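Local structure of uncharacterized protein (Desulfovibrio piger ATCC 29098, 4Z48) at residues 77-81 / 238-244. The protein is of unknown function but belongs to the DUF1329 family and resembles LolA-like lipoprotein-sorting proteins, so it may bind lipid or lipoprotein. Residues are numbered along the deposited sequence; the frame is centred on the assembly and turned at random.
Sequences KYLVW and YFEHSAL
The indole of Trp81 meets the backbone carbonyl of Phe239 at its N-H edge, NE1 donating to Phe239 O at 2.9 Å. The acceptor is tilted 16° from the indole plane. The donor lies in the carbonyl plane of Phe239, but the N-H...O angle is bent to 142°. The Trp81 ring also stacks with Tyr62 and meets Trp93 edge-to-face. The His241 ring likewise meets Trp93 edge-to-face, and Leu79 CD2 approaches it obliquely. One face of the Phe239 ring is covered by CB of Tyr238, 3.7 Å above its centre. Leu79 points toward the C-terminal turn and forks over it, CG anti to the backbone N (chi1 179°): CD1 rests 3.6 Å from Phe239 O, while CD2 packs 3.7 Å from CA of His241. Strand 77-82 is one of the antiparallel strands of what is probably a LolA-like fold, and 238-244, in the loop after strand 219-230, packs against it. Leu244 CD1 lies 3.8 Å from Leu79 CB, and its CD2 is in van der Waals contact with Lys77 O. Lys77, extended beyond CG, brings NZ to the backbone O of Ala243, 2.8 Å away and almost in line with the carbonyl. Within the turn, Ala243 N bonds to Glu240 O and Leu244 N to His241 O.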
ATOM      1  N   LYS A  77     -14.794  -0.324  -8.593  1.00 18.60           N
ATOM      2  CA  LYS A  77     -14.449   0.677  -7.607  1.00 18.00           C
ATOM      3  C   LYS A  77     -14.188   0.025  -6.249  1.00 22.23           C
ATOM      4  O   LYS A  77     -14.953  -0.837  -5.819  1.00 22.40           O
ATOM      5  CB  LYS A  77     -15.549   1.734  -7.458  1.00 18.22           C
ATOM      6  CG  LYS A  77     -15.792   2.620  -8.679  1.00 22.62           C
ATOM      7  CD  LYS A  77     -17.045   3.430  -8.440  1.00 32.85           C
ATOM      8  CE  LYS A  77     -17.206   4.559  -9.413  1.00 46.16           C
ATOM      9  NZ  LYS A  77     -18.249   5.519  -8.965  1.00 54.88           N
ATOM     10  N   TYR A  78     -13.113   0.448  -5.592  1.00 17.93           N
ATOM     11  CA  TYR A  78     -12.765   0.054  -4.221  1.00 18.93           C
ATOM     12  C   TYR A  78     -12.857   1.252  -3.319  1.00 23.01           C
ATOM     13  O   TYR A  78     -12.268   2.283  -3.629  1.00 23.13           O
ATOM     14  CB  TYR A  78     -11.364  -0.541  -4.120  1.00 20.10           C
ATOM     15  CG  TYR A  78     -11.255  -1.925  -4.687  1.00 21.56           C
ATOM     16  CD1 TYR A  78     -11.167  -2.131  -6.067  1.00 21.77           C
ATOM     17  CD2 TYR A  78     -11.178  -3.039  -3.849  1.00 22.40           C
ATOM     18  CE1 TYR A  78     -11.040  -3.412  -6.596  1.00 25.17           C
ATOM     19  CE2 TYR A  78     -11.050  -4.322  -4.370  1.00 22.90           C
ATOM     20  CZ  TYR A  78     -10.946  -4.500  -5.740  1.00 25.72           C
ATOM     21  OH  TYR A  78     -10.809  -5.767  -6.253  1.00 28.45           O
ATOM     22  N   LEU A  79     -13.612   1.127  -2.211  1.00 19.27           N
ATOM     23  CA  LEU A  79     -13.733   2.173  -1.198  1.00 20.37           C
ATOM     24  C   LEU A  79     -12.998   1.676   0.062  1.00 23.66           C
ATOM     25  O   LEU A  79     -13.283   0.585   0.532  1.00 21.79           O
ATOM     26  CB  LEU A  79     -15.204   2.524  -0.905  1.00 19.99           C
ATOM     27  CG  LEU A  79     -15.476   3.609   0.164  1.00 23.55           C
ATOM     28  CD1 LEU A  79     -14.764   4.915  -0.152  1.00 24.29           C
ATOM     29  CD2 LEU A  79     -16.961   3.877   0.287  1.00 26.70           C
ATOM     30  N   VAL A  80     -12.001   2.428   0.549  1.00 20.96           N
ATOM     31  CA  VAL A  80     -11.241   1.995   1.718  1.00 22.10           C
ATOM     32  C   VAL A  80     -11.327   3.067   2.792  1.00 26.17           C
ATOM     33  O   VAL A  80     -11.075   4.237   2.503  1.00 25.35           O
ATOM     34  CB  VAL A  80      -9.749   1.664   1.401  1.00 27.57           C
ATOM     35  CG1 VAL A  80      -9.047   1.079   2.629  1.00 28.06           C
ATOM     36  CG2 VAL A  80      -9.590   0.765   0.169  1.00 27.58           C
ATOM     37  N   TRP A  81     -11.734   2.669   4.003  1.00 24.90           N
ATOM     38  CA  TRP A  81     -11.769   3.502   5.210  1.00 25.88           C
ATOM     39  C   TRP A  81     -10.739   2.908   6.160  1.00 27.40           C
ATOM     40  O   TRP A  81     -10.990   1.879   6.804  1.00 23.87           O
ATOM     41  CB  TRP A  81     -13.166   3.544   5.832  1.00 26.07           C
ATOM     42  CG  TRP A  81     -14.222   4.239   5.034  1.00 27.26           C
ATOM     43  CD1 TRP A  81     -14.079   4.875   3.832  1.00 29.43           C
ATOM     44  CD2 TRP A  81     -15.614   4.328   5.375  1.00 28.15           C
ATOM     45  NE1 TRP A  81     -15.294   5.366   3.411  1.00 28.77           N
ATOM     46  CE2 TRP A  81     -16.251   5.050   4.341  1.00 30.72           C
ATOM     47  CE3 TRP A  81     -16.377   3.899   6.483  1.00 30.15           C
ATOM     48  CZ2 TRP A  81     -17.616   5.340   4.366  1.00 30.74           C
ATOM     49  CZ3 TRP A  81     -17.734   4.175   6.506  1.00 32.29           C
ATOM     50  CH2 TRP A  81     -18.342   4.889   5.455  1.00 32.94           C
ATOM     51  N   TYR A 238     -16.469  11.667  -2.670  1.00 37.05           N
ATOM     52  CA  TYR A 238     -15.713  10.565  -3.273  1.00 34.95           C
ATOM     53  C   TYR A 238     -15.559   9.396  -2.311  1.00 33.54           C
ATOM     54  O   TYR A 238     -15.294   8.285  -2.750  1.00 32.39           O
ATOM     55  CB  TYR A 238     -14.293  11.031  -3.638  1.00 36.00           C
ATOM     56  CG  TYR A 238     -14.148  11.876  -4.880  1.00 38.13           C
ATOM     57  CD1 TYR A 238     -14.146  11.295  -6.146  1.00 40.27           C
ATOM     58  CD2 TYR A 238     -13.871  13.236  -4.788  1.00 39.35           C
ATOM     59  CE1 TYR A 238     -13.969  12.065  -7.294  1.00 41.53           C
ATOM     60  CE2 TYR A 238     -13.666  14.013  -5.927  1.00 40.94           C
ATOM     61  CZ  TYR A 238     -13.713  13.422  -7.179  1.00 50.17           C
ATOM     62  OH  TYR A 238     -13.521  14.190  -8.306  1.00 53.08           O
ATOM     63  N   PHE A 239     -15.653   9.665  -0.997  1.00 28.79           N
ATOM     64  CA  PHE A 239     -15.375   8.669   0.035  1.00 28.29           C
ATOM     65  C   PHE A 239     -16.625   8.189   0.778  1.00 33.31           C
ATOM     66  O   PHE A 239     -16.510   7.471   1.777  1.00 33.16           O
ATOM     67  CB  PHE A 239     -14.305   9.229   1.014  1.00 29.71           C
ATOM     68  CG  PHE A 239     -13.193   9.912   0.242  1.00 29.95           C
ATOM     69  CD1 PHE A 239     -12.227   9.162  -0.429  1.00 31.37           C
ATOM     70  CD2 PHE A 239     -13.155  11.295   0.127  1.00 30.59           C
ATOM     71  CE1 PHE A 239     -11.223   9.787  -1.171  1.00 31.01           C
ATOM     72  CE2 PHE A 239     -12.175  11.917  -0.649  1.00 32.81           C
ATOM     73  CZ  PHE A 239     -11.211  11.160  -1.287  1.00 30.18           C
ATOM     74  N   GLU A 240     -17.814   8.535   0.274  1.00 31.91           N
ATOM     75  CA  GLU A 240     -19.063   8.070   0.873  1.00 33.48           C
ATOM     76  C   GLU A 240     -19.442   6.748   0.240  1.00 36.58           C
ATOM     77  O   GLU A 240     -19.167   6.527  -0.953  1.00 31.07           O
ATOM     78  CB  GLU A 240     -20.184   9.095   0.699  1.00 36.30           C
ATOM     79  CG  GLU A 240     -20.120  10.230   1.705  1.00 49.65           C
ATOM     80  CD  GLU A 240     -20.904  11.472   1.320  1.00 77.60           C
ATOM     81  OE1 GLU A 240     -21.922  11.347   0.599  1.00 74.70           O
ATOM     82  OE2 GLU A 240     -20.498  12.576   1.749  1.00 73.48           O
ATOM     83  N   HIS A 241     -20.108   5.883   1.020  1.00 37.03           N
ATOM     84  CA  HIS A 241     -20.548   4.566   0.552  1.00 39.10           C
ATOM     85  C   HIS A 241     -21.374   4.680  -0.740  1.00 44.45           C
ATOM     86  O   HIS A 241     -21.278   3.787  -1.585  1.00 43.85           O
ATOM     87  CB  HIS A 241     -21.313   3.809   1.653  1.00 41.57           C
ATOM     88  CG  HIS A 241     -21.291   2.330   1.451  1.00 45.42           C
ATOM     89  ND1 HIS A 241     -22.414   1.651   1.017  1.00 48.20           N
ATOM     90  CD2 HIS A 241     -20.267   1.455   1.576  1.00 47.37           C
ATOM     91  CE1 HIS A 241     -22.051   0.382   0.912  1.00 47.66           C
ATOM     92  NE2 HIS A 241     -20.764   0.215   1.231  1.00 47.62           N
ATOM     93  N   SER A 242     -22.060   5.845  -0.941  1.00 42.89           N
ATOM     94  CA  SER A 242     -22.856   6.226  -2.123  1.00 43.21           C
ATOM     95  C   SER A 242     -22.014   6.397  -3.398  1.00 45.98           C
ATOM     96  O   SER A 242     -22.559   6.244  -4.487  1.00 46.14           O
ATOM     97  CB  SER A 242     -23.625   7.520  -1.862  1.00 49.47           C
ATOM     98  OG  SER A 242     -22.775   8.635  -1.638  1.00 61.20           O
ATOM     99  N   ALA A 243     -20.707   6.713  -3.281  1.00 41.22           N
ATOM    100  CA  ALA A 243     -19.815   6.850  -4.444  1.00 40.05           C
ATOM    101  C   ALA A 243     -19.620   5.486  -5.163  1.00 42.58           C
ATOM    102  O   ALA A 243     -19.222   5.459  -6.332  1.00 40.94           O
ATOM    103  CB  ALA A 243     -18.470   7.417  -4.018  1.00 40.93           C
ATOM    104  N   LEU A 244     -19.937   4.361  -4.469  1.00 38.13           N
ATOM    105  CA  LEU A 244     -19.804   3.014  -5.019  1.00 36.51           C
ATOM    106  C   LEU A 244     -20.909   2.723  -6.049  1.00 42.44           C
ATOM    107  O   LEU A 244     -20.594   2.741  -7.234  1.00 41.22           O
ATOM    108  CB  LEU A 244     -19.744   1.941  -3.915  1.00 36.20           C
ATOM    109  CG  LEU A 244     -18.445   1.946  -3.098  1.00 38.99           C
ATOM    110  CD1 LEU A 244     -18.580   1.087  -1.865  1.00 39.09           C
ATOM    111  CD2 LEU A 244     -17.270   1.466  -3.918  1.00 40.10           C
TER